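Local atomic coordinates of uncharacterized protein (PDB entry 1VMJ), a protein that is of unknown function but belongs to the YjbQ (UPF0047) family, forms a three-chain assembly and may act as a thiamin phosphate synthase. Residues A55-S61 with A103-R107; F22-R27 with E135-P141; I46-L52 with V115-R121. One frame throughout, in Å; residues are numbered along the deposited sequence.

Interaction 1: A55-S61 with A103-R107; sequences AMHITAS and AHLKR. With NA (sodium ion), chain B; SO4 (sulfate ion), chain C.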
# COMPACT_ATOMS: atom_id res chain seq x y z
N ALA A 55 3.36 6.91 -7.96
CA ALA A 55 4.63 7.11 -8.63
C ALA A 55 4.64 6.23 -9.88
O ALA A 55 4.36 5.04 -9.79
CB ALA A 55 5.74 6.74 -7.71
N MET A 56 4.99 6.81 -11.02
CA MET A 56 5.08 6.06 -12.28
C MET A 56 6.45 5.44 -12.45
O MET A 56 6.68 4.68 -13.38
CB MET A 56 4.77 6.96 -13.45
CG MET A 56 3.40 7.57 -13.37
SD MET A 56 2.89 8.45 -14.86
CE MET A 56 2.32 7.13 -15.91
N HIS A 57 7.36 5.79 -11.56
CA HIS A 57 8.73 5.25 -11.54
C HIS A 57 8.88 4.35 -10.35
O HIS A 57 8.24 4.53 -9.31
CB HIS A 57 9.72 6.40 -11.55
CG HIS A 57 9.67 7.18 -12.81
ND1 HIS A 57 10.55 7.00 -13.86
CD2 HIS A 57 8.77 8.10 -13.23
CE1 HIS A 57 10.18 7.78 -14.87
NE2 HIS A 57 9.11 8.46 -14.50
N ILE A 58 9.73 3.35 -10.49
CA ILE A 58 9.82 2.25 -9.53
C ILE A 58 10.88 2.50 -8.46
O ILE A 58 11.21 1.59 -7.68
CB ILE A 58 10.01 0.89 -10.28
CG1 ILE A 58 11.27 0.93 -11.15
CG2 ILE A 58 8.77 0.57 -11.12
CD1 ILE A 58 11.60 -0.38 -11.82
N THR A 59 11.38 3.74 -8.42
CA THR A 59 12.34 4.22 -7.45
C THR A 59 11.82 5.45 -6.69
O THR A 59 12.61 6.23 -6.13
CB THR A 59 13.64 4.60 -8.14
OG1 THR A 59 13.36 5.47 -9.23
CG2 THR A 59 14.32 3.35 -8.64
N ALA A 60 10.50 5.61 -6.67
CA ALA A 60 9.88 6.71 -5.98
C ALA A 60 8.52 6.30 -5.45
O ALA A 60 7.98 5.24 -5.78
CB ALA A 60 9.75 7.89 -6.91
N SER A 61 8.00 7.13 -4.55
CA SER A 61 6.77 6.83 -3.81
C SER A 61 5.78 7.96 -3.85
O SER A 61 6.17 9.11 -4.00
CB SER A 61 7.09 6.59 -2.33
OG SER A 61 7.87 5.43 -2.17
N ALA A 103 16.96 2.63 -3.87
CA ALA A 103 15.77 3.45 -4.11
C ALA A 103 14.54 2.56 -4.37
O ALA A 103 13.43 2.92 -4.00
CB ALA A 103 15.99 4.41 -5.27
N HIS A 104 14.76 1.41 -4.99
CA HIS A 104 13.66 0.46 -5.24
C HIS A 104 13.16 -0.09 -3.91
O HIS A 104 11.96 -0.31 -3.73
CB HIS A 104 14.14 -0.70 -6.09
CG HIS A 104 14.60 -0.32 -7.45
ND1 HIS A 104 13.78 -0.39 -8.56
CD2 HIS A 104 15.81 0.10 -7.90
CE1 HIS A 104 14.46 -0.01 -9.63
NE2 HIS A 104 15.69 0.29 -9.25
N LEU A 105 14.09 -0.32 -2.99
CA LEU A 105 13.76 -0.79 -1.64
C LEU A 105 13.08 0.28 -0.77
O LEU A 105 12.05 0.02 -0.16
CB LEU A 105 15.02 -1.36 -0.93
CG LEU A 105 15.78 -2.42 -1.71
CD1 LEU A 105 16.93 -2.94 -0.88
CD2 LEU A 105 14.92 -3.54 -2.21
N LYS A 106 13.64 1.48 -0.75
CA LYS A 106 13.07 2.59 -0.00
C LYS A 106 11.63 2.87 -0.45
O LYS A 106 10.74 3.08 0.37
CB LYS A 106 13.94 3.85 -0.13
CG LYS A 106 15.25 3.84 0.60
CD LYS A 106 15.93 5.20 0.46
CE LYS A 106 17.12 5.37 1.40
NZ LYS A 106 18.22 4.48 1.02
N ARG A 107 11.40 2.86 -1.76
CA ARG A 107 10.04 3.15 -2.26
C ARG A 107 9.09 2.07 -1.81
O ARG A 107 7.92 2.36 -1.56
CB ARG A 107 10.02 3.37 -3.78
CG ARG A 107 9.53 2.21 -4.66
CD ARG A 107 8.04 2.01 -4.63
NE ARG A 107 7.52 1.17 -5.72
CZ ARG A 107 7.09 1.63 -6.87
NH1 ARG A 107 7.09 2.92 -7.15
NH2 ARG A 107 6.63 0.80 -7.78
NA NA B . 16.93 0.47 -10.96
S SO4 C . 12.60 4.20 -12.90
O1 SO4 C . 12.85 5.22 -13.90
O2 SO4 C . 13.43 3.03 -13.11
O3 SO4 C . 11.20 3.74 -12.99
O4 SO4 C . 12.83 4.81 -11.62
O HOH W 1 5.50 2.48 -9.81
O HOH W 2 18.23 0.90 -12.49
O HOH W 3 15.54 -0.45 -12.46
O HOH W 4 15.83 2.16 -11.81
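Arg107 reaches from helix 103-107 under the turn 57-60 and threads its side chain among the turn's carbonyl oxygens. Its CB lies against Ser61 OG, and CG packs 3.5 Å from Ile58 O. CD then runs beside Ala60 O. The first torsion is far from staggered (chi1 102°), and a bend at chi2 turns the chain in beneath the turn. At the tip, NH1 donates to Ala60 O over 2.8 Å, nearly along the C=O axis and in the guanidinium plane. Ile58 CA lies over one face of the group, off its centre. NH2 donates to a water that is itself bound to Ala55 O, and to Ile64 O of the second subunit, so N-H groups of the tip find acceptors in both chains.

His104 lies one turn earlier on the helix, and Thr59 sets its CG2 over the middle of that imidazole, 3.5 Å from the ring centroid, a CH-pi contact only 12° off the ring normal. Ile58 CD1 meets the ring at its edge, 3.6 Å from His104 CE1. The ring's two nitrogens are used differently: ND1 is hydrogen-bonded to Asn65 of the second subunit, while NE2 binds the sodium ion at 2.1 Å. His93, Asn100 and three waters complete the metal's shell.

The other side of the turn grips a sulfate, probably from the crystallisation liquor. His57 ND1 points almost straight at O1 (2.9 Å, 178°), Ile58 N donates to O3, and Thr59 OG1 binds O4. A metal-bound water also donates to the sulfate. Metal, histidines and an anion-holding turn, side by side against a neighbouring subunit, form a pocket consistent with an active site at a subunit interface.

Interaction 2: F22-R27 with E135-P141; sequences FHTKRR and EFDGMRP. With SO4 (sulfate ion), chain C.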
# COMPACT_ATOMS: atom_id res chain seq x y z
N PHE A 22 8.33 15.92 -11.83
CA PHE A 22 9.30 16.39 -10.84
C PHE A 22 10.70 16.19 -11.40
O PHE A 22 10.96 15.30 -12.19
CB PHE A 22 9.12 15.65 -9.51
CG PHE A 22 7.75 15.77 -8.99
CD1 PHE A 22 7.38 16.87 -8.23
CD2 PHE A 22 6.77 14.85 -9.36
CE1 PHE A 22 6.08 17.03 -7.80
CE2 PHE A 22 5.49 14.99 -8.93
CZ PHE A 22 5.13 16.07 -8.15
N HIS A 23 11.60 17.09 -11.00
CA HIS A 23 13.01 16.95 -11.30
C HIS A 23 13.73 17.50 -10.09
O HIS A 23 13.94 18.71 -9.97
CB HIS A 23 13.39 17.74 -12.56
CG HIS A 23 14.79 17.48 -13.05
ND1 HIS A 23 15.91 17.96 -12.42
CD2 HIS A 23 15.24 16.75 -14.11
CE1 HIS A 23 16.99 17.56 -13.08
NE2 HIS A 23 16.61 16.83 -14.11
N THR A 24 14.06 16.63 -9.13
CA THR A 24 14.57 17.11 -7.87
C THR A 24 16.04 17.52 -7.98
O THR A 24 16.80 16.96 -8.77
CB THR A 24 14.41 16.05 -6.79
OG1 THR A 24 15.18 14.89 -7.14
CG2 THR A 24 12.94 15.67 -6.66
N LYS A 25 16.43 18.47 -7.14
CA LYS A 25 17.80 18.96 -7.11
C LYS A 25 18.76 17.89 -6.60
O LYS A 25 19.91 17.79 -7.05
CB LYS A 25 17.88 20.20 -6.22
CG LYS A 25 19.29 20.75 -6.05
CD LYS A 25 19.30 22.09 -5.31
CE LYS A 25 20.72 22.50 -4.95
NZ LYS A 25 20.83 23.97 -4.73
N ARG A 26 18.28 17.09 -5.66
CA ARG A 26 19.12 16.07 -5.03
C ARG A 26 18.55 14.67 -5.25
O ARG A 26 17.44 14.49 -5.74
CB ARG A 26 19.23 16.36 -3.54
CG ARG A 26 19.66 17.81 -3.23
CD ARG A 26 19.93 18.06 -1.74
NE ARG A 26 20.55 19.37 -1.50
CZ ARG A 26 19.91 20.53 -1.40
NH1 ARG A 26 18.58 20.60 -1.52
NH2 ARG A 26 20.59 21.65 -1.18
N ARG A 27 19.30 13.68 -4.84
CA ARG A 27 18.92 12.29 -5.03
C ARG A 27 17.60 11.93 -4.33
O ARG A 27 16.77 11.19 -4.90
CB ARG A 27 20.03 11.37 -4.49
CG ARG A 27 19.84 9.90 -4.78
CD ARG A 27 20.92 9.10 -4.13
NE ARG A 27 20.71 7.67 -4.23
CZ ARG A 27 21.28 6.89 -5.13
NH1 ARG A 27 22.11 7.40 -6.03
NH2 ARG A 27 21.03 5.58 -5.13
N GLU A 135 10.86 11.10 -3.50
CA GLU A 135 11.87 10.82 -4.49
C GLU A 135 13.06 10.11 -3.85
O GLU A 135 13.63 10.64 -2.91
CB GLU A 135 12.36 12.14 -5.13
CG GLU A 135 13.40 11.95 -6.22
CD GLU A 135 12.86 11.09 -7.34
OE1 GLU A 135 12.19 11.65 -8.24
OE2 GLU A 135 13.11 9.87 -7.30
N PHE A 136 13.44 8.93 -4.36
CA PHE A 136 14.61 8.23 -3.86
C PHE A 136 15.74 8.09 -4.87
O PHE A 136 16.80 7.59 -4.54
CB PHE A 136 14.19 6.88 -3.27
CG PHE A 136 13.16 7.02 -2.19
CD1 PHE A 136 13.47 7.74 -1.05
CD2 PHE A 136 11.88 6.52 -2.32
CE1 PHE A 136 12.54 7.93 -0.06
CE2 PHE A 136 10.95 6.71 -1.32
CZ PHE A 136 11.30 7.43 -0.20
N ASP A 137 15.49 8.50 -6.12
CA ASP A 137 16.53 8.49 -7.16
C ASP A 137 16.25 9.60 -8.17
O ASP A 137 15.89 9.36 -9.33
CB ASP A 137 16.61 7.11 -7.84
CG ASP A 137 17.69 7.06 -8.93
OD1 ASP A 137 18.76 7.70 -8.74
OD2 ASP A 137 17.46 6.40 -9.98
N GLY A 138 16.42 10.82 -7.69
CA GLY A 138 16.00 12.01 -8.43
C GLY A 138 17.06 12.61 -9.34
O GLY A 138 17.88 11.90 -9.88
N MET A 139 17.00 13.93 -9.52
CA MET A 139 17.87 14.64 -10.47
C MET A 139 17.65 14.20 -11.91
O MET A 139 18.56 14.26 -12.73
CB MET A 139 19.35 14.51 -10.08
CG MET A 139 19.58 14.91 -8.66
SD MET A 139 21.30 14.85 -8.11
CE MET A 139 21.73 13.15 -8.37
N ARG A 140 16.42 13.78 -12.21
CA ARG A 140 16.01 13.45 -13.57
C ARG A 140 14.50 13.58 -13.58
O ARG A 140 13.87 13.49 -12.53
CB ARG A 140 16.45 12.05 -13.95
CG ARG A 140 15.95 10.95 -13.04
CD ARG A 140 16.53 9.61 -13.46
NE ARG A 140 16.27 8.53 -12.52
CZ ARG A 140 15.31 7.62 -12.63
NH1 ARG A 140 14.47 7.64 -13.66
NH2 ARG A 140 15.17 6.69 -11.71
N PRO A 141 13.90 13.78 -14.77
CA PRO A 141 12.46 14.01 -14.83
C PRO A 141 11.66 12.74 -14.54
O PRO A 141 11.85 11.71 -15.20
CB PRO A 141 12.23 14.47 -16.28
CG PRO A 141 13.33 13.79 -17.04
CD PRO A 141 14.51 13.83 -16.12
S SO4 C . 12.60 4.20 -12.90
O1 SO4 C . 12.85 5.22 -13.90
O2 SO4 C . 13.43 3.03 -13.11
O3 SO4 C . 11.20 3.74 -12.99
O4 SO4 C . 12.83 4.81 -11.62
O HOH W 5 13.35 13.84 -9.79
O HOH W 6 18.50 6.78 -2.57
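Gly138 N donates to Arg27 O (2.8 Å, 152°) where the loops 22-27 and 135-141 run against each other without regular strand pairing, and CA-H...O contacts from Met139 to Thr24 O and from Pro141 to Phe22 O continue the join. Gly138 presses its CA against Thr24 OG1 at 3.3 Å; a CB at this position would clash with that hydroxyl.

Thr24 OG1, turned between its own N and carbonyl carbon (chi1 62°), sits at the hub. It donates to Arg26 O (2.7 Å) within its own loop and accepts from Met139 N (3.1 Å) across the contact. Thr24 CG2 rests obliquely on the aliphatic part of Glu135, whose OE2 takes the N-H of Asp137 and pairs with Lys142. A water joins Thr24 N, Glu135 OE1 and Arg140 O.

The His23 ring lies over the peptide between Met139 and Arg140: Met139 C lies 3.5 Å above the ring plane, toward its rim, with Arg140 N over the same face. Met139 lays CG on Lys25 O at 3.3 Å. The Arg27 chain is extended from CG to NE; its guanidinium pairs with Asp99 and Asp102, and a water links its NE to Phe136 O. Arg140 uses both terminal nitrogens on the sulfate, NH1 to O1 and NH2 to O4, while NH2 also bridges to Asp137 OD2 at 2.9 Å, reaching it from above the carboxylate plane.

The contact joins the connection between strands 14-22 and 29-32 to that between strands 130-135 and 142-150; Phe22 stacks on Tyr133, and Phe136 packs against helix 101-110.

Interaction 3: I46-L52 with V115-R121; sequences IKEGLLL and VIAITDR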
# COMPACT_ATOMS: atom_id res chain seq x y z
N ILE A 46 -15.57 16.16 -10.42
CA ILE A 46 -16.12 14.97 -9.79
C ILE A 46 -16.55 15.28 -8.36
O ILE A 46 -15.79 15.85 -7.59
CB ILE A 46 -15.10 13.81 -9.85
CG1 ILE A 46 -14.94 13.38 -11.31
CG2 ILE A 46 -15.50 12.63 -8.93
CD1 ILE A 46 -13.75 12.50 -11.61
N LYS A 47 -17.78 14.90 -8.02
CA LYS A 47 -18.32 15.16 -6.69
C LYS A 47 -18.03 14.02 -5.73
O LYS A 47 -17.67 14.26 -4.59
CB LYS A 47 -19.82 15.42 -6.73
CG LYS A 47 -20.35 15.74 -5.34
CD LYS A 47 -21.76 16.25 -5.34
CE LYS A 47 -22.33 16.14 -3.95
NZ LYS A 47 -22.48 14.72 -3.62
N GLU A 48 -18.22 12.78 -6.20
CA GLU A 48 -18.04 11.57 -5.38
C GLU A 48 -17.24 10.57 -6.19
O GLU A 48 -17.57 10.29 -7.34
CB GLU A 48 -19.40 10.96 -5.06
CG GLU A 48 -20.38 11.94 -4.42
CD GLU A 48 -19.96 12.39 -3.03
OE1 GLU A 48 -19.22 11.63 -2.36
OE2 GLU A 48 -20.37 13.50 -2.58
N GLY A 49 -16.19 10.02 -5.60
CA GLY A 49 -15.37 9.11 -6.35
C GLY A 49 -14.16 8.63 -5.58
O GLY A 49 -14.11 8.73 -4.37
N LEU A 50 -13.19 8.09 -6.32
CA LEU A 50 -11.91 7.66 -5.78
C LEU A 50 -10.82 8.27 -6.63
O LEU A 50 -10.93 8.27 -7.86
CB LEU A 50 -11.76 6.14 -5.81
CG LEU A 50 -12.68 5.31 -4.92
CD1 LEU A 50 -12.43 3.83 -5.14
CD2 LEU A 50 -12.45 5.65 -3.47
N LEU A 51 -9.78 8.73 -5.96
CA LEU A 51 -8.58 9.27 -6.58
C LEU A 51 -7.42 8.33 -6.29
O LEU A 51 -7.17 7.96 -5.15
CB LEU A 51 -8.27 10.66 -6.04
CG LEU A 51 -6.98 11.34 -6.48
CD1 LEU A 51 -7.15 12.85 -6.40
CD2 LEU A 51 -5.77 10.92 -5.68
N LEU A 52 -6.70 7.95 -7.33
CA LEU A 52 -5.44 7.25 -7.24
C LEU A 52 -4.34 8.24 -7.57
O LEU A 52 -4.42 8.96 -8.54
CB LEU A 52 -5.43 6.14 -8.28
CG LEU A 52 -4.10 5.45 -8.57
CD1 LEU A 52 -3.64 4.64 -7.40
CD2 LEU A 52 -4.14 4.58 -9.79
N VAL A 115 -4.69 5.91 -2.38
CA VAL A 115 -6.03 6.00 -2.91
C VAL A 115 -6.83 6.80 -1.89
O VAL A 115 -6.80 6.51 -0.70
CB VAL A 115 -6.66 4.61 -3.12
CG1 VAL A 115 -8.08 4.76 -3.64
CG2 VAL A 115 -5.81 3.80 -4.09
N ILE A 116 -7.50 7.84 -2.38
CA ILE A 116 -8.15 8.82 -1.55
C ILE A 116 -9.59 8.99 -1.97
O ILE A 116 -9.89 9.11 -3.17
CB ILE A 116 -7.41 10.19 -1.65
CG1 ILE A 116 -5.94 10.07 -1.27
CG2 ILE A 116 -8.11 11.23 -0.80
CD1 ILE A 116 -5.17 11.27 -1.56
N ALA A 117 -10.49 8.99 -1.00
CA ALA A 117 -11.90 9.21 -1.30
C ALA A 117 -12.14 10.66 -1.71
O ALA A 117 -11.56 11.59 -1.11
CB ALA A 117 -12.74 8.90 -0.07
N ILE A 118 -13.01 10.84 -2.71
CA ILE A 118 -13.54 12.16 -3.06
C ILE A 118 -14.97 12.20 -2.58
O ILE A 118 -15.80 11.37 -2.97
CB ILE A 118 -13.46 12.42 -4.58
CG1 ILE A 118 -12.02 12.22 -5.08
CG2 ILE A 118 -13.99 13.79 -4.92
CD1 ILE A 118 -10.99 12.99 -4.35
N THR A 119 -15.26 13.20 -1.75
CA THR A 119 -16.56 13.37 -1.15
C THR A 119 -16.93 14.84 -1.24
O THR A 119 -16.15 15.70 -0.86
CB THR A 119 -16.53 12.93 0.31
OG1 THR A 119 -16.20 11.54 0.37
CG2 THR A 119 -17.85 13.13 0.97
N ASP A 120 -18.11 15.13 -1.76
CA ASP A 120 -18.56 16.52 -1.94
C ASP A 120 -17.48 17.41 -2.59
O ASP A 120 -17.16 18.51 -2.11
CB ASP A 120 -19.02 17.09 -0.60
CG ASP A 120 -19.91 18.30 -0.77
OD1 ASP A 120 -20.45 18.52 -1.87
OD2 ASP A 120 -20.05 19.06 0.22
N ARG A 121 -16.91 16.92 -3.69
CA ARG A 121 -15.91 17.62 -4.50
C ARG A 121 -14.54 17.83 -3.84
O ARG A 121 -13.72 18.58 -4.37
CB ARG A 121 -16.46 18.95 -5.01
CG ARG A 121 -17.62 18.81 -6.01
CD ARG A 121 -17.75 20.06 -6.84
NE ARG A 121 -16.59 20.28 -7.72
CZ ARG A 121 -16.21 21.47 -8.20
NH1 ARG A 121 -16.91 22.59 -7.91
NH2 ARG A 121 -15.14 21.56 -8.97
O HOH W 7 -14.71 18.43 -8.32
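Glu48 bends at chi2 (-67°) to carry its carboxylate to Thr119 and Asp120. Its OE2 accepts from Asp120 N (2.9 Å), which comes from above the carboxylate plane, and from Lys47 NZ in one of that lysine's two conformers, on the anti side; OE1 pairs with Lys147 of the third subunit. With an alanine here, Asp120 N would probably lose its acceptor and Lys147 of the third subunit its carboxylate mate.

Lys47 O takes the N-H of Arg121 almost straight (2.9 Å), and a water ties Arg121 NE to Ile46 O. Beyond this turn the strands run antiparallel, at 146°, with hydrogen-bonded pairs Gly49-Ile118 and Leu51-Ile116. Ile118 spreads over one face: CD1 touches Leu51 CB (4.0 Å), while CG2 reaches back to Lys47 O. Leu51, extended with CG opposite its N (chi1 175°), lies alongside Ile116, CD2 to CD1. On the other face the Leu52 and Val115 side chains cross, CD1 of the first 4.0 Å from CG2 of the second.

Leu51 and Ile118 pack on helix 34-44 and strand 142-150; Leu50, Leu52 and Val115 pack on the second subunit, Leu50 also on the third. Opposite Glu151, Lys47 and Glu48 together form a classic beta bulge next to strand 142-150.

Overall arrangement
Interactions 1 and 2 adjoin, their centres 11 Å apart, and share the sulfate: the turn of 55-61 grips it together with Arg140 of 135-141, and Thr59 OG1 lies 3.3 Å from Arg140 NH2. Phe136 of interaction 2 packs against interaction 1, its carbonyl O 3.4 Å from Ala103 CB, and the side chain of Asp137 comes within about 6 Å of the sodium ion held by His104. Interaction 3 sits on the other side of the chain's centre, its own centre about 25 Å from that of interaction 1 and 29 Å from that of interaction 2. Strands 49-55 and 113-119 nevertheless lead directly to and from the segments of interaction 1. Interactions 1 and 3 both touch the second subunit.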